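Molinate hydrolase (Gulosibacter molinativorax, PDB 4WGX) probably hydrolyses carbon-nitrogen bonds other than peptide bonds, acting on the herbicide molinate as a metal-dependent member of the amidohydrolase superfamily. Local coordinates at residues Asn66-Asp71 and Asp112-Leu117; Thr142-Gly147 and Cys208-Thr213; Asp153-Ser158 and Val217-Phe222; Thr213-Gly218 and Leu249-Ser254; Met269-Met274 and Glu296-Thr301. One frame throughout, in Å; residues are numbered along the deposited sequence.

Contact 1: Asn66-Asp71 and Asp112-Leu117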
# COMPACT_ATOMS: atom_id res chain seq x y z
N ASN A 66 4.74 1.83 -33.99
CA ASN A 66 4.37 1.31 -32.67
C ASN A 66 3.28 2.11 -31.96
O ASN A 66 3.54 3.18 -31.42
CB ASN A 66 5.61 1.26 -31.78
CG ASN A 66 5.33 0.67 -30.42
OD1 ASN A 66 4.41 -0.11 -30.26
ND2 ASN A 66 6.14 1.05 -29.44
N VAL A 67 2.07 1.58 -31.97
CA VAL A 67 0.96 2.16 -31.23
C VAL A 67 0.26 1.07 -30.45
O VAL A 67 0.51 -0.11 -30.65
CB VAL A 67 -0.07 2.86 -32.15
CG1 VAL A 67 0.57 3.98 -32.90
CG2 VAL A 67 -0.68 1.87 -33.11
N HIS A 68 -0.63 1.50 -29.57
CA HIS A 68 -1.50 0.60 -28.84
C HIS A 68 -2.91 1.15 -28.94
O HIS A 68 -3.21 2.21 -28.40
CB HIS A 68 -1.03 0.46 -27.40
CG HIS A 68 0.41 0.07 -27.30
ND1 HIS A 68 0.84 -1.20 -27.61
CD2 HIS A 68 1.51 0.78 -27.01
CE1 HIS A 68 2.15 -1.26 -27.48
NE2 HIS A 68 2.59 -0.06 -27.11
N LEU A 69 -3.76 0.45 -29.68
CA LEU A 69 -5.08 0.96 -30.01
C LEU A 69 -6.08 0.67 -28.88
O LEU A 69 -7.15 1.25 -28.84
CB LEU A 69 -5.53 0.38 -31.35
CG LEU A 69 -4.61 0.73 -32.53
CD1 LEU A 69 -5.04 -0.02 -33.77
CD2 LEU A 69 -4.56 2.22 -32.81
N LEU A 70 -5.73 -0.24 -27.97
CA LEU A 70 -6.24 -0.16 -26.60
C LEU A 70 -5.13 0.49 -25.79
O LEU A 70 -4.01 -0.02 -25.77
CB LEU A 70 -6.61 -1.53 -26.02
CG LEU A 70 -7.82 -2.25 -26.59
CD1 LEU A 70 -8.08 -3.54 -25.84
CD2 LEU A 70 -9.06 -1.37 -26.54
N ASP A 71 -5.40 1.61 -25.14
CA ASP A 71 -4.32 2.48 -24.67
C ASP A 71 -3.51 1.82 -23.55
O ASP A 71 -3.94 1.74 -22.41
CB ASP A 71 -4.86 3.84 -24.22
CG ASP A 71 -3.76 4.82 -23.86
OD1 ASP A 71 -2.57 4.49 -23.98
OD2 ASP A 71 -4.07 5.95 -23.46
N ASP A 112 0.57 -2.14 -34.48
CA ASP A 112 0.18 -2.24 -33.09
C ASP A 112 0.95 -3.38 -32.46
O ASP A 112 0.73 -4.53 -32.80
CB ASP A 112 -1.34 -2.45 -32.98
CG ASP A 112 -1.83 -2.54 -31.52
OD1 ASP A 112 -1.17 -3.21 -30.70
OD2 ASP A 112 -2.88 -1.97 -31.20
N THR A 113 1.84 -3.06 -31.52
CA THR A 113 2.77 -4.06 -31.00
C THR A 113 2.36 -4.64 -29.66
O THR A 113 3.07 -5.45 -29.10
CB THR A 113 4.19 -3.49 -30.86
OG1 THR A 113 4.23 -2.53 -29.80
CG2 THR A 113 4.62 -2.83 -32.14
N TRP A 114 1.21 -4.22 -29.14
CA TRP A 114 0.63 -4.87 -27.97
C TRP A 114 -0.83 -4.52 -27.85
O TRP A 114 -1.19 -3.36 -27.78
CB TRP A 114 1.35 -4.48 -26.67
CG TRP A 114 0.76 -5.15 -25.49
CD1 TRP A 114 0.94 -6.44 -25.12
CD2 TRP A 114 -0.13 -4.58 -24.53
NE1 TRP A 114 0.23 -6.71 -23.98
CE2 TRP A 114 -0.45 -5.58 -23.61
CE3 TRP A 114 -0.70 -3.31 -24.37
CZ2 TRP A 114 -1.30 -5.36 -22.53
CZ3 TRP A 114 -1.55 -3.09 -23.31
CH2 TRP A 114 -1.83 -4.11 -22.39
N ASN A 115 -1.67 -5.54 -27.78
CA ASN A 115 -3.11 -5.36 -27.77
C ASN A 115 -3.77 -6.68 -27.43
O ASN A 115 -3.10 -7.68 -27.27
CB ASN A 115 -3.58 -4.84 -29.13
CG ASN A 115 -4.91 -4.11 -29.05
OD1 ASN A 115 -5.79 -4.47 -28.28
ND2 ASN A 115 -5.05 -3.07 -29.86
N ALA A 116 -5.09 -6.67 -27.31
CA ALA A 116 -5.83 -7.90 -27.11
C ALA A 116 -6.18 -8.49 -28.48
O ALA A 116 -6.73 -7.80 -29.32
CB ALA A 116 -7.07 -7.66 -26.30
N LEU A 117 -5.83 -9.74 -28.69
CA LEU A 117 -5.85 -10.34 -30.01
C LEU A 117 -7.25 -10.30 -30.65
O LEU A 117 -7.40 -9.85 -31.78
CB LEU A 117 -5.33 -11.77 -29.94
CG LEU A 117 -5.22 -12.55 -31.25
CD1 LEU A 117 -4.27 -11.87 -32.20
CD2 LEU A 117 -4.77 -13.94 -30.95
O HOH W 1 -3.54 -1.94 -27.24

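Contact 2: Thr142-Gly147 and Cys208-Thr213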
# COMPACT_ATOMS: atom_id res chain seq x y z
N THR A 142 -0.24 -10.10 -28.49
CA THR A 142 0.39 -9.81 -27.21
C THR A 142 1.91 -9.75 -27.32
O THR A 142 2.50 -9.97 -28.37
CB THR A 142 0.00 -10.86 -26.16
OG1 THR A 142 0.45 -10.43 -24.87
CG2 THR A 142 0.61 -12.20 -26.47
N LEU A 143 2.52 -9.42 -26.20
CA LEU A 143 3.97 -9.45 -26.09
C LEU A 143 4.36 -10.76 -25.42
O LEU A 143 3.98 -11.00 -24.28
CB LEU A 143 4.45 -8.24 -25.32
CG LEU A 143 5.89 -8.20 -24.85
CD1 LEU A 143 6.79 -8.56 -25.98
CD2 LEU A 143 6.21 -6.82 -24.37
N ILE A 144 5.11 -11.60 -26.13
CA ILE A 144 5.39 -12.95 -25.64
C ILE A 144 6.21 -12.93 -24.37
O ILE A 144 7.32 -12.41 -24.36
CB ILE A 144 6.16 -13.80 -26.66
CG1 ILE A 144 5.48 -13.79 -28.04
CG2 ILE A 144 6.32 -15.22 -26.15
CD1 ILE A 144 4.10 -14.37 -28.06
N GLY A 145 5.66 -13.52 -23.31
CA GLY A 145 6.35 -13.63 -22.04
C GLY A 145 6.05 -12.51 -21.05
O GLY A 145 6.62 -12.47 -19.97
N MET A 146 5.15 -11.61 -21.43
CA MET A 146 4.69 -10.53 -20.55
C MET A 146 3.31 -10.82 -19.99
O MET A 146 2.47 -11.40 -20.65
CB MET A 146 4.66 -9.19 -21.29
CG MET A 146 4.49 -7.99 -20.35
SD MET A 146 4.20 -6.43 -21.16
CE MET A 146 2.64 -6.76 -21.96
N GLY A 147 3.08 -10.40 -18.75
CA GLY A 147 1.78 -10.54 -18.13
C GLY A 147 0.79 -9.51 -18.64
O GLY A 147 1.16 -8.54 -19.28
N CYS A 208 5.57 -10.76 -34.63
CA CYS A 208 5.63 -11.29 -33.28
C CYS A 208 6.63 -10.51 -32.45
O CYS A 208 7.78 -10.38 -32.84
CB CYS A 208 6.02 -12.76 -33.28
SG CYS A 208 6.01 -13.47 -31.63
N LYS A 209 6.16 -9.98 -31.31
CA LYS A 209 7.04 -9.28 -30.38
C LYS A 209 7.32 -10.12 -29.15
O LYS A 209 6.41 -10.59 -28.47
CB LYS A 209 6.46 -7.94 -29.95
CG LYS A 209 7.52 -7.07 -29.31
CD LYS A 209 7.15 -5.61 -29.26
CE LYS A 209 6.31 -5.25 -28.06
NZ LYS A 209 6.44 -3.81 -27.77
N ILE A 210 8.60 -10.28 -28.88
CA ILE A 210 9.07 -11.06 -27.75
C ILE A 210 9.64 -10.14 -26.65
O ILE A 210 10.39 -9.21 -26.93
CB ILE A 210 10.14 -12.07 -28.20
CG1 ILE A 210 9.51 -13.07 -29.16
CG2 ILE A 210 10.74 -12.78 -27.01
CD1 ILE A 210 10.49 -13.99 -29.83
N ALA A 211 9.24 -10.40 -25.41
CA ALA A 211 9.80 -9.70 -24.26
C ALA A 211 11.16 -10.28 -23.93
O ALA A 211 11.25 -11.18 -23.12
CB ALA A 211 8.88 -9.81 -23.07
N VAL A 212 12.21 -9.77 -24.56
CA VAL A 212 13.56 -10.27 -24.30
C VAL A 212 13.91 -9.97 -22.85
O VAL A 212 14.42 -10.83 -22.13
CB VAL A 212 14.60 -9.64 -25.24
CG1 VAL A 212 16.00 -10.07 -24.86
CG2 VAL A 212 14.31 -10.02 -26.68
N THR A 213 13.63 -8.75 -22.44
CA THR A 213 13.78 -8.36 -21.05
C THR A 213 12.43 -8.16 -20.39
O THR A 213 11.38 -8.31 -21.01
CB THR A 213 14.61 -7.09 -20.92
OG1 THR A 213 13.95 -6.02 -21.58
CG2 THR A 213 15.98 -7.28 -21.52
O HOH W 2 3.56 -11.17 -30.62

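Contact 3: Asp153-Ser158 and Val217-Phe222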
# COMPACT_ATOMS: atom_id res chain seq x y z
N ASP A 153 3.60 -6.66 -14.24
CA ASP A 153 4.12 -5.87 -15.34
C ASP A 153 3.45 -4.51 -15.50
O ASP A 153 3.91 -3.69 -16.28
CB ASP A 153 3.98 -6.67 -16.64
CG ASP A 153 4.95 -7.85 -16.70
OD1 ASP A 153 6.17 -7.63 -16.72
OD2 ASP A 153 4.50 -9.00 -16.72
N PHE A 154 2.39 -4.26 -14.76
CA PHE A 154 1.76 -2.95 -14.79
C PHE A 154 1.58 -2.37 -13.38
O PHE A 154 1.00 -1.31 -13.22
CB PHE A 154 0.41 -3.02 -15.52
CG PHE A 154 0.54 -3.31 -16.99
CD1 PHE A 154 0.82 -4.58 -17.45
CD2 PHE A 154 0.38 -2.30 -17.92
CE1 PHE A 154 0.94 -4.84 -18.79
CE2 PHE A 154 0.49 -2.55 -19.26
CZ PHE A 154 0.77 -3.82 -19.70
N MET A 155 2.08 -3.08 -12.38
CA MET A 155 2.04 -2.59 -11.00
C MET A 155 3.06 -1.52 -10.70
O MET A 155 4.11 -1.45 -11.31
CB MET A 155 2.29 -3.72 -10.01
CG MET A 155 1.12 -4.60 -9.73
SD MET A 155 1.47 -5.86 -8.48
CE MET A 155 2.84 -5.18 -7.56
N ARG A 156 2.73 -0.68 -9.73
CA ARG A 156 3.72 0.15 -9.06
C ARG A 156 3.61 -0.11 -7.58
O ARG A 156 2.64 -0.71 -7.13
CB ARG A 156 3.52 1.62 -9.37
CG ARG A 156 3.38 1.90 -10.82
CD ARG A 156 3.83 3.28 -11.11
NE ARG A 156 3.20 3.79 -12.32
CZ ARG A 156 3.11 5.08 -12.62
NH1 ARG A 156 3.60 5.99 -11.80
NH2 ARG A 156 2.51 5.45 -13.74
N PRO A 157 4.59 0.35 -6.80
CA PRO A 157 4.57 0.03 -5.38
C PRO A 157 3.30 0.54 -4.70
O PRO A 157 2.75 -0.17 -3.87
CB PRO A 157 5.84 0.70 -4.86
CG PRO A 157 6.72 0.80 -6.07
CD PRO A 157 5.78 1.15 -7.16
N SER A 158 2.85 1.73 -5.10
CA SER A 158 1.62 2.34 -4.57
C SER A 158 0.39 2.17 -5.47
O SER A 158 -0.64 2.77 -5.22
CB SER A 158 1.82 3.84 -4.34
OG SER A 158 1.57 4.58 -5.53
N VAL A 217 9.52 -2.07 -14.99
CA VAL A 217 10.04 -0.74 -14.71
C VAL A 217 9.11 0.07 -13.80
O VAL A 217 9.57 0.88 -13.01
CB VAL A 217 10.31 0.04 -16.02
CG1 VAL A 217 9.08 0.10 -16.91
CG2 VAL A 217 10.81 1.44 -15.72
N GLY A 218 7.81 -0.16 -13.88
CA GLY A 218 6.87 0.55 -13.03
C GLY A 218 7.01 0.15 -11.57
O GLY A 218 6.65 0.88 -10.66
N LEU A 219 7.57 -1.03 -11.36
CA LEU A 219 7.66 -1.61 -10.04
C LEU A 219 9.04 -1.43 -9.40
O LEU A 219 9.15 -1.28 -8.19
CB LEU A 219 7.32 -3.09 -10.13
CG LEU A 219 6.93 -3.87 -8.90
CD1 LEU A 219 5.83 -3.18 -8.12
CD2 LEU A 219 6.48 -5.23 -9.36
N LEU A 220 10.09 -1.44 -10.23
CA LEU A 220 11.46 -1.55 -9.76
C LEU A 220 12.35 -0.41 -10.21
O LEU A 220 13.49 -0.30 -9.77
CB LEU A 220 12.06 -2.88 -10.24
CG LEU A 220 11.39 -4.15 -9.72
CD1 LEU A 220 12.05 -5.36 -10.33
CD2 LEU A 220 11.45 -4.21 -8.20
N GLY A 221 11.83 0.45 -11.08
CA GLY A 221 12.63 1.49 -11.69
C GLY A 221 13.35 0.98 -12.92
O GLY A 221 13.11 -0.13 -13.37
N PHE A 222 14.25 1.80 -13.44
CA PHE A 222 14.94 1.50 -14.68
C PHE A 222 16.28 0.80 -14.54
O PHE A 222 16.84 0.39 -15.54
CB PHE A 222 15.18 2.79 -15.46
CG PHE A 222 13.94 3.44 -15.93
CD1 PHE A 222 13.23 4.29 -15.10
CD2 PHE A 222 13.48 3.21 -17.21
CE1 PHE A 222 12.08 4.89 -15.54
CE2 PHE A 222 12.33 3.81 -17.66
CZ PHE A 222 11.62 4.64 -16.82
O HOH W 3 6.23 -1.66 -15.39

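Contact 4: Thr213-Gly218 and Leu249-Ser254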
# COMPACT_ATOMS: atom_id res chain seq x y z
N THR A 213 13.63 -8.75 -22.44
CA THR A 213 13.78 -8.36 -21.05
C THR A 213 12.43 -8.16 -20.39
O THR A 213 11.38 -8.31 -21.01
CB THR A 213 14.61 -7.09 -20.92
OG1 THR A 213 13.95 -6.02 -21.58
CG2 THR A 213 15.98 -7.28 -21.52
N ASP A 214 12.48 -7.84 -19.11
CA ASP A 214 11.29 -7.69 -18.30
C ASP A 214 10.51 -6.43 -18.62
O ASP A 214 10.97 -5.55 -19.32
CB ASP A 214 11.68 -7.65 -16.82
CG ASP A 214 12.42 -6.40 -16.48
OD1 ASP A 214 13.63 -6.35 -16.76
OD2 ASP A 214 11.78 -5.45 -15.99
N HIS A 215 9.33 -6.37 -18.05
CA HIS A 215 8.48 -5.20 -18.14
C HIS A 215 8.13 -4.71 -16.72
O HIS A 215 6.99 -4.36 -16.43
CB HIS A 215 7.24 -5.55 -18.95
CG HIS A 215 6.43 -4.38 -19.37
ND1 HIS A 215 5.42 -3.86 -18.59
CD2 HIS A 215 6.45 -3.64 -20.50
CE1 HIS A 215 4.87 -2.84 -19.21
NE2 HIS A 215 5.47 -2.69 -20.37
N LEU A 216 9.12 -4.68 -15.83
CA LEU A 216 8.89 -4.35 -14.42
C LEU A 216 9.32 -2.94 -14.02
O LEU A 216 9.46 -2.66 -12.84
CB LEU A 216 9.61 -5.35 -13.52
CG LEU A 216 9.16 -6.80 -13.60
CD1 LEU A 216 10.05 -7.67 -12.76
CD2 LEU A 216 7.73 -6.90 -13.14
N VAL A 217 9.52 -2.07 -14.99
CA VAL A 217 10.04 -0.74 -14.71
C VAL A 217 9.11 0.07 -13.80
O VAL A 217 9.57 0.88 -13.01
CB VAL A 217 10.31 0.04 -16.02
CG1 VAL A 217 9.08 0.10 -16.91
CG2 VAL A 217 10.81 1.44 -15.72
N GLY A 218 7.81 -0.16 -13.88
CA GLY A 218 6.87 0.55 -13.03
C GLY A 218 7.01 0.15 -11.57
O GLY A 218 6.65 0.88 -10.66
N LEU A 249 9.87 -8.81 -33.68
CA LEU A 249 10.09 -7.61 -32.87
C LEU A 249 10.63 -8.02 -31.51
O LEU A 249 10.37 -9.12 -31.04
CB LEU A 249 8.80 -6.80 -32.70
CG LEU A 249 8.51 -5.75 -33.77
CD1 LEU A 249 8.34 -6.40 -35.13
CD2 LEU A 249 7.29 -4.92 -33.40
N THR A 250 11.38 -7.12 -30.89
CA THR A 250 11.86 -7.33 -29.53
C THR A 250 11.49 -6.17 -28.62
O THR A 250 11.38 -5.02 -29.05
CB THR A 250 13.38 -7.53 -29.49
OG1 THR A 250 14.03 -6.39 -30.05
CG2 THR A 250 13.78 -8.77 -30.24
N HIS A 251 11.27 -6.50 -27.36
CA HIS A 251 11.21 -5.53 -26.28
C HIS A 251 12.47 -5.70 -25.43
O HIS A 251 12.72 -6.76 -24.91
CB HIS A 251 9.94 -5.75 -25.45
CG HIS A 251 9.97 -5.12 -24.10
ND1 HIS A 251 9.54 -3.83 -23.86
CD2 HIS A 251 10.35 -5.60 -22.89
CE1 HIS A 251 9.66 -3.55 -22.58
NE2 HIS A 251 10.15 -4.61 -21.97
N THR A 252 13.26 -4.64 -25.33
CA THR A 252 14.48 -4.64 -24.54
C THR A 252 14.58 -3.40 -23.68
O THR A 252 14.10 -2.34 -24.06
CB THR A 252 15.76 -4.74 -25.42
OG1 THR A 252 15.84 -3.62 -26.31
CG2 THR A 252 15.77 -6.01 -26.21
N THR A 253 15.23 -3.53 -22.53
CA THR A 253 15.36 -2.45 -21.55
C THR A 253 16.74 -2.46 -20.90
O THR A 253 16.92 -1.87 -19.85
CB THR A 253 14.29 -2.55 -20.44
OG1 THR A 253 14.41 -3.81 -19.77
CG2 THR A 253 12.89 -2.42 -21.02
N SER A 254 17.69 -3.16 -21.51
CA SER A 254 19.07 -3.19 -21.03
C SER A 254 20.03 -3.27 -22.21
O SER A 254 19.64 -3.64 -23.31
CB SER A 254 19.31 -4.37 -20.09
OG SER A 254 19.23 -5.60 -20.77
O HOH W 4 13.40 -3.58 -17.37

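Contact 5: Met269-Met274 and Glu296-Thr301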
# COMPACT_ATOMS: atom_id res chain seq x y z
N MET A 269 13.58 -3.39 -33.34
CA MET A 269 13.87 -3.37 -31.92
C MET A 269 13.18 -2.18 -31.26
O MET A 269 13.56 -1.05 -31.48
CB MET A 269 15.39 -3.34 -31.72
CG MET A 269 16.02 -4.68 -32.05
SD MET A 269 17.79 -4.71 -32.19
CE MET A 269 18.05 -3.51 -33.47
N ILE A 270 12.15 -2.46 -30.47
CA ILE A 270 11.33 -1.41 -29.88
C ILE A 270 12.04 -0.80 -28.68
O ILE A 270 12.64 -1.50 -27.88
CB ILE A 270 9.94 -1.92 -29.46
CG1 ILE A 270 9.24 -2.60 -30.64
CG2 ILE A 270 9.10 -0.78 -28.94
CD1 ILE A 270 8.93 -1.69 -31.79
N HIS A 271 11.89 0.52 -28.57
CA HIS A 271 12.72 1.40 -27.74
C HIS A 271 14.10 0.82 -27.43
O HIS A 271 14.45 0.56 -26.28
CB HIS A 271 11.99 1.80 -26.44
CG HIS A 271 11.31 0.68 -25.72
ND1 HIS A 271 11.99 -0.39 -25.17
CD2 HIS A 271 10.01 0.51 -25.40
CE1 HIS A 271 11.13 -1.19 -24.58
NE2 HIS A 271 9.92 -0.67 -24.70
N ALA A 272 14.89 0.69 -28.49
CA ALA A 272 16.26 0.20 -28.46
C ALA A 272 17.21 1.03 -27.59
O ALA A 272 18.21 0.51 -27.11
CB ALA A 272 16.80 0.14 -29.89
N THR A 273 16.93 2.32 -27.44
CA THR A 273 17.77 3.23 -26.66
C THR A 273 17.35 3.31 -25.18
O THR A 273 17.88 4.11 -24.42
CB THR A 273 17.75 4.63 -27.26
OG1 THR A 273 16.40 5.06 -27.43
CG2 THR A 273 18.44 4.63 -28.61
N MET A 274 16.39 2.49 -24.79
CA MET A 274 16.02 2.32 -23.40
C MET A 274 16.91 1.23 -22.80
O MET A 274 16.64 0.05 -22.99
CB MET A 274 14.54 1.94 -23.28
CG MET A 274 13.72 2.77 -22.33
SD MET A 274 12.96 1.68 -21.13
CE MET A 274 14.40 1.36 -20.11
N GLU A 296 13.70 1.11 -33.36
CA GLU A 296 12.69 2.09 -33.01
C GLU A 296 13.17 2.76 -31.72
O GLU A 296 13.74 2.11 -30.85
CB GLU A 296 11.32 1.43 -32.85
CG GLU A 296 10.19 2.39 -32.55
CD GLU A 296 9.87 2.49 -31.05
OE1 GLU A 296 10.73 2.17 -30.21
OE2 GLU A 296 8.74 2.87 -30.72
N VAL A 297 13.00 4.06 -31.64
CA VAL A 297 13.34 4.79 -30.44
C VAL A 297 12.18 5.69 -30.09
O VAL A 297 11.42 6.08 -30.96
CB VAL A 297 14.62 5.62 -30.62
CG1 VAL A 297 15.76 4.73 -31.08
CG2 VAL A 297 14.40 6.73 -31.61
N GLN A 298 12.04 6.02 -28.81
CA GLN A 298 10.91 6.79 -28.32
C GLN A 298 11.41 7.96 -27.49
O GLN A 298 11.59 7.83 -26.29
CB GLN A 298 9.97 5.90 -27.51
CG GLN A 298 9.35 4.81 -28.37
CD GLN A 298 8.45 3.84 -27.63
OE1 GLN A 298 7.98 2.87 -28.21
NE2 GLN A 298 8.21 4.09 -26.36
N PRO A 299 11.67 9.10 -28.14
CA PRO A 299 12.27 10.27 -27.49
C PRO A 299 11.26 11.22 -26.89
O PRO A 299 10.07 11.11 -27.16
CB PRO A 299 13.00 10.94 -28.64
CG PRO A 299 12.07 10.73 -29.78
CD PRO A 299 11.55 9.32 -29.59
N THR A 300 11.74 12.17 -26.10
CA THR A 300 10.93 13.28 -25.63
C THR A 300 11.48 14.56 -26.20
O THR A 300 12.66 14.66 -26.46
CB THR A 300 10.91 13.37 -24.10
OG1 THR A 300 12.24 13.20 -23.61
CG2 THR A 300 10.02 12.31 -23.52
N THR A 301 10.61 15.54 -26.40
CA THR A 301 11.07 16.87 -26.75
C THR A 301 11.79 17.51 -25.58
O THR A 301 11.66 17.08 -24.43
CB THR A 301 9.92 17.79 -27.17
OG1 THR A 301 8.99 17.91 -26.09
CG2 THR A 301 9.21 17.25 -28.38
O HOH W 5 13.76 4.53 -26.89

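Contact 1: Asn66-Asp71 and Asp112-Leu117
The carboxylate of D112 reaches across to the backbone of L69 and is held there between two donors. CG stands anti to the backbone N (chi1 -179°), which carries OD2 to within 3.0 Å of L69 N. The amide of N115 supplies the second bond, ND2 to D112 OD2 at 2.8 Å. The two donors approach OD2 from opposite faces of the carboxylate plane, while OD1 turns back to a weak bond from W114 N. With an alanine here, L69 N and N115 ND2 would probably both lose their acceptor and the N115 amide would be freer to turn. The H68 ring crosses W114 at about a right angle. H68 ND1 donates to a lone pair of W114 O at 3.0 Å, the oxygen lying close to the ring plane, and CE1 lies 3.4 Å from W114 CB. NE2 is taken by D342, so the ring is held on two sides. L70 lays CG and CD1 beside N115 OD1, each 3.5 Å away, and a water donates to both L70 O and W114 O. Next to V67 and D112, which pair in parallel, T113 OG1 donates a very short hydrogen bond (2.5 Å) to N66 OD1, the side chains crossing at about a right angle. This is the C-terminal rim of neighbouring strands in an amidohydrolase TIM barrel, where N66 and H68 probably occupy the positions of the HxH motif of many relatives.

Contact 2: Thr142-Gly147 and Cys208-Thr213
I144 N donates to K209 O over 2.9 Å at a nearly straight N-H...O angle of 170°. The same oxygen receives a longer CA-H contact from L143. One step on, the bond is returned in the other direction, A211 N to I144 O at 3.0 Å. Earlier along the two strands a water spans the backbones, 2.8 Å from T142 O, to which it donates, and 2.9 Å from K209 N, from which it accepts. These bonds join two parallel strands of the amidohydrolase barrel, the short, weakly bonded strand 143-144 and strand 208-211 beside it; strand 248-251 follows on the far side of 208-211. Side chains pack on both faces of the pair. L143 has CG anti to its backbone N (chi1 168°), and this lays CD1 along the neighbouring strand, 3.7 Å from K209 CG, 3.8 Å from A211 CB and only 3.1 Å from A211 N, a tight fit. On the other face I144 sets CG1 3.6 Å from C208 SG, while its CB lies against I210 CG1; helices 190-201 and 231-243 cover these side chains. K209 leaves along the L143 side, its chain bent at chi3, and NZ bonds to T113 OG1. Beyond I144 the first strand folds into a type II turn from L143 to M146, closed by M146 N to L143 O. G145 holds the third position of the turn with phi 94°, where a side chain would collide with the preceding carbonyl oxygen and lie close to A211 CB.

Contact 3: Asp153-Ser158 and Val217-Phe222
M155 O presses on the backbone of G218, 3.3 Å from its carbonyl carbon, in the closest-packed part of this contact. A side chain at G218 would be driven against that oxygen, and the glycine lets the helix come this near. R156 adds a CA-H contact to G218 O at 3.4 Å, and its CG lies at the same distance from that oxygen before the guanidinium goes on to M76 O. L219 runs alongside M155 in the same direction. CG of L219 stands anti to the backbone N (chi1 -162°), which brings CD1 to 3.6 Å from M155 CE. The contact thus seats the short helix 217-220 on the loop between strand 143-144 and helix 167-178; G221, with positive phi, is the first residue to leave the helical conformation. No direct hydrogen bond joins the two segments anywhere. On the looser side the polar link is a water that accepts from G218 N at 2.7 Å and lies 3.2 Å from D153 O. Towards solvent the P157 ring gives a thin fringe, with CD 3.6 Å from G218 O. L219 also packs on L219 of the second subunit.

Contact 4: Thr213-Gly218 and Leu249-Ser254
H251 extends its ring from strand 248-251 along the backbone of T213 and D214. With CG anti to the backbone N (chi1 162°), CB projects the imidazole so that its CD2 edge comes 3.5 Å from T213 O. The next ring atom, NE2, donates to D214 O at 2.9 Å. That oxygen lies exactly in the ring plane, although NE2 sits 44° out of the D214 carbonyl plane and so is not aimed at a lone pair. CE1, at the far end, is 3.8 Å from H215 CD2, the two rings meeting obliquely with planes 41° apart. T213 N also bonds to H251 O at 3.3 Å, and the T213 and T253 hydroxyls share a 2.9 Å hydrogen bond between their OG1 atoms. T213 CG2 rests against S254 OG, which caps the following helix at G257 N. D214 folds its OD2 back onto L216 N in an Asx turn, while OD1 bonds to Y226 N. By holding NE2, the D214 carbonyl probably acts as a second-shell partner that sets the ring, leaving ND1 on the side of H271. H251 binds zinc in a structure of this protein, though not in this chain; its setting is the metal site at the C-terminal mouth of the amidohydrolase barrel.

Contact 5: Met269-Met274 and Glu296-Thr301
H271 N donates to E296 OE1 at 2.6 Å, meeting the oxygen nearly along its C-O axis. E296 also bonds through its backbone, N to M269 O at 2.9 Å and O from A272 N at 3.0 Å. These bonds join the ends of strands 268-270 and 295-297 in the amidohydrolase barrel, at the point where H271, seen as a zinc ligand in a structure of this protein, leaves the sheet. The carboxylate gets there because CG is anti to the backbone N (chi1 -177°) and the chain then bends at chi2, bringing OE1 back to H271 N. A leucine in its place would probably leave H271 N, buried here, without its acceptor and the start of the type I turn from H271 to M274 less well fixed. Farther out, I270 CG2 lies 3.6 Å from E296 OE1. T273 and V297 cross obliquely, CG2 against CG1 at 3.6 Å. A water donates to T273 OG1 and accepts from Q298 N, and the T273 hydroxyl also meets D327. The Q298 amide, bound through NE2 to D342, has its plane turned 87° from that of the H271 imidazole, its NE2 4.1 Å from H271 CD2 at the ring edge.

In the fold
All five contacts gather at the C-terminal end of one TIM barrel. Along the chain contact 1 comes first, contacts 2 and 3 interleave, contact 4 begins on the stretch where contact 3 ends, and contact 5 follows. Contacts 2, 4 and 5 share a parallel sheet of strands 143-144, 208-211, 248-251 and 268-270; contacts 2 and 4 have centres about 9 Å apart and T213 in common. Contacts 4 and 5, centres about 12 Å apart, bring the zinc-binding histidines H251 and H271 together. The centres of contacts 1 and 5 are about 17 Å apart, yet N66 touches Q298. Contact 3 shares helix 217-220 with contact 4, and these two carry the side of the barrel end that meets the second subunit.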